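Local coordinates for protein ALDH21) (Physcomitrella patens subsp. patens, PDB 5MZ5) that oxidises succinic semialdehyde in an NADP(+)-dependent reaction, as a member of the aldehyde dehydrogenase family, at residues G51-L56 / H75-D80; A102-V107 / Q145-E150; S426-A431 / L451-Y456. One frame throughout, in Å; residues are numbered along the deposited sequence.

Contact 1: residues G51-L56 / H75-D80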
loop_
_atom_site.group_PDB
_atom_site.type_symbol
_atom_site.label_atom_id
_atom_site.label_comp_id
_atom_site.label_asym_id
_atom_site.label_seq_id
_atom_site.Cartn_x
_atom_site.Cartn_y
_atom_site.Cartn_z
ATOM N N GLY A 51 -6.099 -24.561 -42.855
ATOM C CA GLY A 51 -6.664 -24.526 -44.199
ATOM C C GLY A 51 -5.694 -24.285 -45.337
ATOM O O GLY A 51 -4.602 -24.866 -45.380
ATOM N N ASP A 52 -6.102 -23.371 -46.241
ATOM C CA ASP A 52 -5.418 -22.961 -47.474
ATOM C C ASP A 52 -4.193 -22.043 -47.284
ATOM O O ASP A 52 -3.710 -21.456 -48.263
ATOM C CB ASP A 52 -6.448 -22.296 -48.422
ATOM C CG ASP A 52 -6.931 -20.893 -48.034
ATOM O OD1 ASP A 52 -6.916 -20.560 -46.812
ATOM O OD2 ASP A 52 -7.357 -20.140 -48.943
ATOM N N ARG A 53 -3.695 -21.918 -46.049
ATOM C CA ARG A 53 -2.567 -21.046 -45.725
ATOM C C ARG A 53 -1.203 -21.629 -46.060
ATOM O O ARG A 53 -1.024 -22.850 -46.093
ATOM C CB ARG A 53 -2.611 -20.597 -44.247
ATOM C CG ARG A 53 -3.764 -19.660 -43.939
ATOM C CD ARG A 53 -3.965 -19.503 -42.454
ATOM N NE ARG A 53 -5.116 -18.649 -42.173
ATOM C CZ ARG A 53 -6.368 -19.080 -42.037
ATOM N NH1 ARG A 53 -6.650 -20.375 -42.138
ATOM N NH2 ARG A 53 -7.348 -18.219 -41.804
ATOM N N LYS A 54 -0.234 -20.723 -46.279
ATOM C CA LYS A 54 1.163 -21.022 -46.519
ATOM C C LYS A 54 1.809 -21.534 -45.232
ATOM O O LYS A 54 1.358 -21.206 -44.132
ATOM C CB LYS A 54 1.863 -19.761 -47.052
ATOM C CG LYS A 54 2.042 -19.743 -48.590
ATOM C CD LYS A 54 0.738 -19.771 -49.413
ATOM C CE LYS A 54 0.903 -20.497 -50.726
ATOM N NZ LYS A 54 -0.378 -21.080 -51.195
ATOM N N TRP A 55 2.842 -22.360 -45.367
ATOM C CA TRP A 55 3.497 -22.952 -44.209
ATOM C C TRP A 55 4.775 -22.261 -43.822
ATOM O O TRP A 55 5.543 -21.842 -44.675
ATOM C CB TRP A 55 3.772 -24.444 -44.430
ATOM C CG TRP A 55 2.545 -25.297 -44.568
ATOM C CD1 TRP A 55 2.082 -25.881 -45.711
ATOM C CD2 TRP A 55 1.635 -25.678 -43.523
ATOM N NE1 TRP A 55 0.950 -26.616 -45.443
ATOM C CE2 TRP A 55 0.643 -26.496 -44.109
ATOM C CE3 TRP A 55 1.582 -25.441 -42.140
ATOM C CZ2 TRP A 55 -0.380 -27.091 -43.355
ATOM C CZ3 TRP A 55 0.560 -26.016 -41.398
ATOM C CH2 TRP A 55 -0.426 -26.803 -42.009
ATOM N N LEU A 56 4.991 -22.143 -42.520
ATOM C CA LEU A 56 6.220 -21.641 -41.925
ATOM C C LEU A 56 6.949 -22.878 -41.374
ATOM O O LEU A 56 6.352 -23.663 -40.615
ATOM C CB LEU A 56 5.915 -20.639 -40.785
ATOM C CG LEU A 56 7.112 -20.139 -39.943
ATOM C CD1 LEU A 56 8.058 -19.217 -40.769
ATOM C CD2 LEU A 56 6.630 -19.425 -38.676
ATOM N N HIS A 75 -2.820 -11.049 -44.099
ATOM C CA HIS A 75 -3.176 -9.698 -43.678
ATOM C C HIS A 75 -4.637 -9.666 -43.177
ATOM O O HIS A 75 -4.921 -9.005 -42.179
ATOM C CB HIS A 75 -2.989 -8.737 -44.851
ATOM C CG HIS A 75 -3.168 -7.306 -44.475
ATOM N ND1 HIS A 75 -4.426 -6.705 -44.474
ATOM C CD2 HIS A 75 -2.244 -6.397 -44.084
ATOM C CE1 HIS A 75 -4.226 -5.462 -44.063
ATOM N NE2 HIS A 75 -2.927 -5.229 -43.816
ATOM N N LYS A 76 -5.543 -10.386 -43.880
ATOM C CA LYS A 76 -6.952 -10.482 -43.532
ATOM C C LYS A 76 -7.125 -11.155 -42.163
ATOM O O LYS A 76 -7.957 -10.692 -41.382
ATOM C CB LYS A 76 -7.759 -11.203 -44.622
ATOM C CG LYS A 76 -9.259 -10.944 -44.515
ATOM C CD LYS A 76 -10.074 -12.190 -44.848
ATOM C CE LYS A 76 -11.558 -11.922 -44.925
ATOM N NZ LYS A 76 -12.148 -11.670 -43.587
ATOM N N ASP A 77 -6.315 -12.208 -41.863
ATOM C CA ASP A 77 -6.325 -12.898 -40.574
ATOM C C ASP A 77 -5.986 -11.931 -39.442
ATOM O O ASP A 77 -6.697 -11.908 -38.433
ATOM C CB ASP A 77 -5.341 -14.086 -40.559
ATOM C CG ASP A 77 -5.689 -15.235 -41.483
ATOM O OD1 ASP A 77 -6.905 -15.467 -41.721
ATOM O OD2 ASP A 77 -4.753 -15.918 -41.953
ATOM N N ILE A 78 -4.931 -11.098 -39.626
ATOM C CA ILE A 78 -4.508 -10.114 -38.619
ATOM C C ILE A 78 -5.620 -9.076 -38.383
ATOM O O ILE A 78 -5.946 -8.797 -37.229
ATOM C CB ILE A 78 -3.122 -9.490 -38.935
ATOM C CG1 ILE A 78 -2.059 -10.591 -39.141
ATOM C CG2 ILE A 78 -2.672 -8.540 -37.811
ATOM C CD1 ILE A 78 -1.013 -10.210 -40.142
ATOM N N ASP A 79 -6.240 -8.566 -39.473
ATOM C CA ASP A 79 -7.365 -7.633 -39.376
ATOM C C ASP A 79 -8.527 -8.221 -38.589
ATOM O O ASP A 79 -9.073 -7.547 -37.723
ATOM C CB ASP A 79 -7.853 -7.210 -40.761
ATOM C CG ASP A 79 -7.237 -5.923 -41.230
ATOM O OD1 ASP A 79 -7.025 -5.024 -40.382
ATOM O OD2 ASP A 79 -6.978 -5.800 -42.453
ATOM N N ASP A 80 -8.877 -9.479 -38.881
ATOM C CA ASP A 80 -9.952 -10.220 -38.221
ATOM C C ASP A 80 -9.632 -10.449 -36.749
ATOM O O ASP A 80 -10.529 -10.324 -35.917
ATOM C CB ASP A 80 -10.236 -11.563 -38.942
ATOM C CG ASP A 80 -10.808 -11.449 -40.351
ATOM O OD1 ASP A 80 -11.324 -10.365 -40.701
ATOM O OD2 ASP A 80 -10.745 -12.446 -41.098
#

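Contact 2: residues A102-V107 / Q145-E150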
loop_
_atom_site.group_PDB
_atom_site.type_symbol
_atom_site.label_atom_id
_atom_site.label_comp_id
_atom_site.label_asym_id
_atom_site.label_seq_id
_atom_site.Cartn_x
_atom_site.Cartn_y
_atom_site.Cartn_z
ATOM N N ALA A 102 -9.738 -18.448 -12.649
ATOM C CA ALA A 102 -10.038 -19.797 -13.130
ATOM C C ALA A 102 -9.333 -20.091 -14.465
ATOM O O ALA A 102 -8.826 -21.201 -14.633
ATOM C CB ALA A 102 -11.550 -20.016 -13.248
ATOM N N VAL A 103 -9.260 -19.096 -15.386
ATOM C CA VAL A 103 -8.558 -19.246 -16.676
ATOM C C VAL A 103 -7.071 -19.548 -16.388
ATOM O O VAL A 103 -6.527 -20.533 -16.896
ATOM C CB VAL A 103 -8.687 -17.999 -17.614
ATOM C CG1 VAL A 103 -7.837 -18.161 -18.879
ATOM C CG2 VAL A 103 -10.143 -17.699 -17.968
ATOM N N LEU A 104 -6.438 -18.692 -15.567
ATOM C CA LEU A 104 -5.020 -18.794 -15.224
ATOM C C LEU A 104 -4.673 -20.083 -14.480
ATOM O O LEU A 104 -3.617 -20.658 -14.728
ATOM C CB LEU A 104 -4.562 -17.534 -14.455
ATOM C CG LEU A 104 -4.657 -16.231 -15.233
ATOM C CD1 LEU A 104 -4.782 -15.050 -14.329
ATOM C CD2 LEU A 104 -3.495 -16.079 -16.224
ATOM N N GLU A 105 -5.578 -20.558 -13.608
ATOM C CA GLU A 105 -5.388 -21.804 -12.864
ATOM C C GLU A 105 -5.503 -23.013 -13.786
ATOM O O GLU A 105 -4.811 -24.014 -13.568
ATOM C CB GLU A 105 -6.377 -21.920 -11.693
ATOM C CG GLU A 105 -6.073 -20.948 -10.566
ATOM C CD GLU A 105 -7.010 -21.049 -9.378
ATOM O OE1 GLU A 105 -8.242 -21.169 -9.573
ATOM O OE2 GLU A 105 -6.502 -20.991 -8.239
ATOM N N LYS A 106 -6.373 -22.920 -14.811
ATOM C CA LYS A 106 -6.544 -23.977 -15.803
ATOM C C LYS A 106 -5.296 -24.074 -16.691
ATOM O O LYS A 106 -4.921 -25.167 -17.080
ATOM C CB LYS A 106 -7.826 -23.780 -16.629
ATOM C CG LYS A 106 -9.072 -24.226 -15.888
ATOM C CD LYS A 106 -10.334 -23.932 -16.694
ATOM C CE LYS A 106 -11.575 -24.310 -15.918
ATOM N NZ LYS A 106 -12.747 -24.522 -16.811
ATOM N N VAL A 107 -4.625 -22.928 -16.959
ATOM C CA VAL A 107 -3.374 -22.889 -17.723
ATOM C C VAL A 107 -2.274 -23.587 -16.879
ATOM O O VAL A 107 -1.561 -24.431 -17.410
ATOM C CB VAL A 107 -2.960 -21.442 -18.154
ATOM C CG1 VAL A 107 -1.596 -21.433 -18.845
ATOM C CG2 VAL A 107 -4.013 -20.817 -19.054
ATOM N N GLN A 145 0.862 -18.841 -12.181
ATOM C CA GLN A 145 0.403 -19.008 -10.803
ATOM C C GLN A 145 0.377 -17.666 -10.089
ATOM O O GLN A 145 -0.620 -17.363 -9.455
ATOM C CB GLN A 145 1.229 -20.062 -10.025
ATOM C CG GLN A 145 0.718 -20.302 -8.579
ATOM C CD GLN A 145 -0.696 -20.847 -8.543
ATOM O OE1 GLN A 145 -1.063 -21.735 -9.313
ATOM N NE2 GLN A 145 -1.541 -20.297 -7.682
ATOM N N VAL A 146 1.443 -16.837 -10.240
ATOM C CA VAL A 146 1.497 -15.484 -9.668
ATOM C C VAL A 146 0.328 -14.662 -10.263
ATOM O O VAL A 146 -0.356 -13.961 -9.513
ATOM C CB VAL A 146 2.874 -14.771 -9.874
ATOM C CG1 VAL A 146 2.816 -13.309 -9.436
ATOM C CG2 VAL A 146 3.995 -15.499 -9.131
ATOM N N ALA A 147 0.094 -14.773 -11.596
ATOM C CA ALA A 147 -0.978 -14.045 -12.269
ATOM C C ALA A 147 -2.346 -14.444 -11.750
ATOM O O ALA A 147 -3.173 -13.558 -11.528
ATOM C CB ALA A 147 -0.897 -14.218 -13.779
ATOM N N ALA A 148 -2.571 -15.764 -11.509
ATOM C CA ALA A 148 -3.834 -16.265 -10.950
ATOM C C ALA A 148 -4.117 -15.585 -9.598
ATOM O O ALA A 148 -5.238 -15.128 -9.362
ATOM C CB ALA A 148 -3.774 -17.789 -10.773
ATOM N N GLU A 149 -3.076 -15.464 -8.744
ATOM C CA GLU A 149 -3.197 -14.849 -7.416
ATOM C C GLU A 149 -3.388 -13.353 -7.478
ATOM O O GLU A 149 -4.113 -12.799 -6.654
ATOM C CB GLU A 149 -1.978 -15.215 -6.553
ATOM C CG GLU A 149 -1.892 -16.710 -6.355
ATOM C CD GLU A 149 -0.572 -17.243 -5.858
ATOM O OE1 GLU A 149 0.340 -16.442 -5.541
ATOM O OE2 GLU A 149 -0.446 -18.485 -5.815
ATOM N N GLU A 150 -2.728 -12.696 -8.448
ATOM C CA GLU A 150 -2.829 -11.259 -8.663
ATOM C C GLU A 150 -4.183 -10.847 -9.274
ATOM O O GLU A 150 -4.652 -9.744 -8.996
ATOM C CB GLU A 150 -1.674 -10.736 -9.523
ATOM C CG GLU A 150 -0.307 -10.777 -8.846
ATOM C CD GLU A 150 -0.120 -9.994 -7.554
ATOM O OE1 GLU A 150 0.772 -10.376 -6.764
ATOM O OE2 GLU A 150 -0.833 -8.989 -7.341
#

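Contact 3: residues S426-A431 / L451-Y456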
loop_
_atom_site.group_PDB
_atom_site.type_symbol
_atom_site.label_atom_id
_atom_site.label_comp_id
_atom_site.label_asym_id
_atom_site.label_seq_id
_atom_site.Cartn_x
_atom_site.Cartn_y
_atom_site.Cartn_z
ATOM N N SER A 426 41.177 -2.170 -8.690
ATOM C CA SER A 426 41.812 -1.919 -7.394
ATOM C C SER A 426 40.913 -1.054 -6.512
ATOM O O SER A 426 41.001 -1.144 -5.283
ATOM C CB SER A 426 43.173 -1.246 -7.573
ATOM O OG SER A 426 43.080 -0.087 -8.388
ATOM N N ASP A 427 40.073 -0.202 -7.137
ATOM C CA ASP A 427 39.159 0.687 -6.424
ATOM C C ASP A 427 37.694 0.293 -6.667
ATOM O O ASP A 427 37.259 0.213 -7.818
ATOM C CB ASP A 427 39.422 2.155 -6.807
ATOM C CG ASP A 427 38.606 3.148 -5.997
ATOM O OD1 ASP A 427 38.815 3.227 -4.778
ATOM O OD2 ASP A 427 37.763 3.840 -6.588
ATOM N N PHE A 428 36.940 0.051 -5.582
ATOM C CA PHE A 428 35.534 -0.342 -5.622
ATOM C C PHE A 428 34.643 0.696 -6.333
ATOM O O PHE A 428 33.830 0.308 -7.171
ATOM C CB PHE A 428 34.997 -0.687 -4.206
ATOM C CG PHE A 428 33.534 -1.058 -4.207
ATOM C CD1 PHE A 428 33.119 -2.316 -4.628
ATOM C CD2 PHE A 428 32.564 -0.136 -3.819
ATOM C CE1 PHE A 428 31.758 -2.646 -4.659
ATOM C CE2 PHE A 428 31.206 -0.473 -3.841
ATOM C CZ PHE A 428 30.811 -1.720 -4.268
ATOM N N LYS A 429 34.784 1.997 -5.983
ATOM C CA LYS A 429 34.014 3.092 -6.577
ATOM C C LYS A 429 34.217 3.104 -8.104
ATOM O O LYS A 429 33.254 3.307 -8.854
ATOM C CB LYS A 429 34.459 4.441 -5.996
ATOM C CG LYS A 429 33.700 4.867 -4.756
ATOM C CD LYS A 429 34.354 6.100 -4.108
ATOM C CE LYS A 429 33.427 7.095 -3.426
ATOM N NZ LYS A 429 33.068 6.717 -2.030
ATOM N N GLU A 430 35.468 2.847 -8.546
ATOM C CA GLU A 430 35.860 2.783 -9.954
ATOM C C GLU A 430 35.247 1.586 -10.647
ATOM O O GLU A 430 34.870 1.702 -11.806
ATOM C CB GLU A 430 37.393 2.787 -10.109
ATOM C CG GLU A 430 38.018 4.163 -9.932
ATOM C CD GLU A 430 37.607 5.238 -10.922
ATOM O OE1 GLU A 430 37.578 4.964 -12.144
ATOM O OE2 GLU A 430 37.327 6.370 -10.469
ATOM N N ALA A 431 35.141 0.438 -9.944
ATOM C CA ALA A 431 34.516 -0.771 -10.479
ATOM C C ALA A 431 33.022 -0.495 -10.758
ATOM O O ALA A 431 32.536 -0.892 -11.814
ATOM C CB ALA A 431 34.669 -1.936 -9.501
ATOM N N LEU A 451 28.588 -4.321 4.177
ATOM C CA LEU A 451 27.281 -3.679 4.284
ATOM C C LEU A 451 27.190 -2.395 3.435
ATOM O O LEU A 451 26.228 -2.208 2.693
ATOM C CB LEU A 451 27.020 -3.372 5.774
ATOM C CG LEU A 451 25.824 -2.478 6.120
ATOM C CD1 LEU A 451 24.467 -3.166 5.814
ATOM C CD2 LEU A 451 25.925 -2.006 7.542
ATOM N N ASN A 452 28.194 -1.524 3.556
ATOM C CA ASN A 452 28.229 -0.242 2.842
ATOM C C ASN A 452 28.463 -0.385 1.344
ATOM O O ASN A 452 27.824 0.321 0.572
ATOM C CB ASN A 452 29.224 0.699 3.490
ATOM C CG ASN A 452 28.710 1.215 4.806
ATOM O OD1 ASN A 452 27.527 1.543 4.943
ATOM N ND2 ASN A 452 29.578 1.289 5.809
ATOM N N LYS A 453 29.308 -1.332 0.924
ATOM C CA LYS A 453 29.564 -1.599 -0.507
ATOM C C LYS A 453 28.302 -2.128 -1.185
ATOM O O LYS A 453 28.003 -1.729 -2.306
ATOM C CB LYS A 453 30.729 -2.582 -0.678
ATOM C CG LYS A 453 32.069 -1.959 -0.347
ATOM C CD LYS A 453 33.219 -2.894 -0.614
ATOM C CE LYS A 453 34.525 -2.192 -0.359
ATOM N NZ LYS A 453 35.658 -3.149 -0.273
ATOM N N ALA A 454 27.542 -3.001 -0.472
ATOM C CA ALA A 454 26.281 -3.583 -0.943
ATOM C C ALA A 454 25.258 -2.475 -1.238
ATOM O O ALA A 454 24.702 -2.424 -2.342
ATOM C CB ALA A 454 25.732 -4.556 0.103
ATOM N N PHE A 455 25.062 -1.557 -0.270
ATOM C CA PHE A 455 24.098 -0.475 -0.412
ATOM C C PHE A 455 24.605 0.676 -1.288
ATOM O O PHE A 455 23.784 1.367 -1.880
ATOM C CB PHE A 455 23.581 0.001 0.960
ATOM C CG PHE A 455 22.555 -0.995 1.470
ATOM C CD1 PHE A 455 22.945 -2.084 2.250
ATOM C CD2 PHE A 455 21.215 -0.906 1.080
ATOM C CE1 PHE A 455 22.009 -3.032 2.671
ATOM C CE2 PHE A 455 20.280 -1.857 1.507
ATOM C CZ PHE A 455 20.685 -2.916 2.295
ATOM N N TYR A 456 25.930 0.859 -1.414
ATOM C CA TYR A 456 26.518 1.861 -2.317
ATOM C C TYR A 456 26.206 1.395 -3.746
ATOM O O TYR A 456 25.769 2.199 -4.573
ATOM C CB TYR A 456 28.049 2.016 -2.092
ATOM C CG TYR A 456 28.712 2.980 -3.056
ATOM C CD1 TYR A 456 29.093 2.571 -4.334
ATOM C CD2 TYR A 456 28.906 4.314 -2.716
ATOM C CE1 TYR A 456 29.659 3.466 -5.245
ATOM C CE2 TYR A 456 29.501 5.211 -3.608
ATOM C CZ TYR A 456 29.864 4.783 -4.876
ATOM O OH TYR A 456 30.427 5.663 -5.769
HETATM O O HOH W 1 31.138 4.831 -8.254
#

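Contact 1: residues G51-L56 / H75-D80
R53 and D77 are the closest pair of backbone positions, yet their CA atoms stand 10.3 Å apart, so the loop leading into strand 55-59 and the first turns of helix 75-94 meet through side chains alone. From the loop, R53 reaches out with its chain extended from CG to NE and meets D77 coming from the opposite direction. The guanidinium presents its NE-NH2 side, giving a side-on bidentate salt bridge: NE of R53 lies 2.8 Å from OD2 of D77, and NH2 of R53 lies 2.8 Å from OD1 of D77. Both bonds are nearly straight, at 177° and 174°, and both acceptors sit in or very near the guanidinium plane. The carboxylate is less well aligned, being turned 33° against that plane, and each nitrogen approaches its oxygen from out of the carboxylate plane.

Each partner has a further bond. NH1 of R53 binds the carbonyl O of D50, which, together with the two bonds to D77, helps fix the rotation of the guanidinium, while OD2 of D77 also accepts from the backbone N of T74, as in the return half of a capping box. Strand 38-44 contributes L44, which touches both R53 and D77. Along the helix, K76 forms its own bridge one turn on, NZ of K76 to OD2 of D80 at 3.0 Å, with D80 OD2 accepting through its syn lone pair.

The pairing ties the loop that leads into strand 55-59 to the start of helix 75-94. Chemically, two donors on one arginine balance both oxygens of a buried aspartate, and the nearby start of the helix probably adds to its stabilisation, so D77 is likely to stay ionised.

Contact 2: residues A102-V107 / Q145-E150
L104 and A148 mark the closest point of two antiparallel helices, 97-113 and 130-151, in the helical part of the Rossmann-type cofactor domain of this aldehyde dehydrogenase. The short segments run at 163° with their axes 8.4 Å apart, and the CA atoms of L104 and A148 come within 5.1 Å, a spacing that the small alanine side chains permit.

The tight part is apolar and centres on L104. Its CB meets CB of A148 at 3.8 Å. With CG anti to the carbonyl carbon (chi1 -63°), the branch reaches along helix 130-151 to A147: CD1 of L104 rests 3.6 Å from the backbone O of A147, and both methyls of L104 lie 4.0 Å from CB of A147. I203 and A204 of helix 193-205 also touch L104, while A200 packs on A147, so a third helix covers this side.

The looser side is polar and partly exposed. There E105 offers only its aliphatic stem, with CG 3.9 Å from CB of A148; its extended chain carries the carboxylate onward to a long, weak ion pair with K101 of the same chain. The A148 methyl thus lies between a leucine and the stem of a glutamate.

Beyond the helix pair, E149 turns to the second subunit, where K101 and R153 of that neighbouring copy form salt bridges with it. Within helix 130-151, Q145 bends its chain to hold the same carboxylate: NE2 of Q145 donates to OE2 of E149 at 2.8 Å, a 170° bond that arrives on the anti side, tilted out of the carboxylate plane but close to the amide plane of Q145.

Contact 3: residues S426-A431 / L451-Y456
F428 and K429 meet K453 and Y456 where two helices of successive beta-alpha-beta crossovers come together: helix 428-435 follows strand 419-425, and helix 451-460 follows strand 443-447 of the same sheet. Just ahead of the first helix, D427 serves as N-cap, its OD2 accepting from N of E430 at 3.2 Å in a bent bond.

F428 comes next and makes the largest single contribution. With CG anti to the backbone N (chi1 178°), its ring is carried across to helix 451-460 and lies under the stem of K453. CG of K453 sits over the centre of one face, 3.9 Å from the centroid of the F428 ring and 12° off its normal, a CH-pi contact; the extended lysine then runs on to a salt bridge with D295. CE2 of F428 also touches CD1 of Y456 at 3.7 Å, and L515 of the second subunit packs on the phenylalanine. A serine here takes the ring away, which would probably leave the K453 methylenes without their CH-pi partner and the Y456 ring freer to turn.

K429 crosses Y456 at about a right angle, with its CG 3.5 Å from OH of Y456. Beside them a water in the plane of the tyrosine ring joins the helices, 2.7 Å from OH of Y456 and donating to the backbone O of K429 at 2.7 Å.

From the N terminus, the contacts come in series; none encloses or crosses another. Contact 1 closes a loop containing most of strand 55-59 and all of strand 66-71, joining the N-terminal sheet to helix 75-94. Helix 97-113 follows directly, and contact 2 closes an almost wholly helical excursion through helix 115-126. Contact 3, much later, spans strand 443-447 between two helices beside the sheet that contains strands 419-425 and 443-447. The centres of contacts 1 and 3 lie about 55 Å apart on opposite sides of the chain's centre, whereas those of contacts 2 and 3 are about 41 Å apart. Contacts 2 and 3 both touch the second subunit, so each also borders an assembly interface.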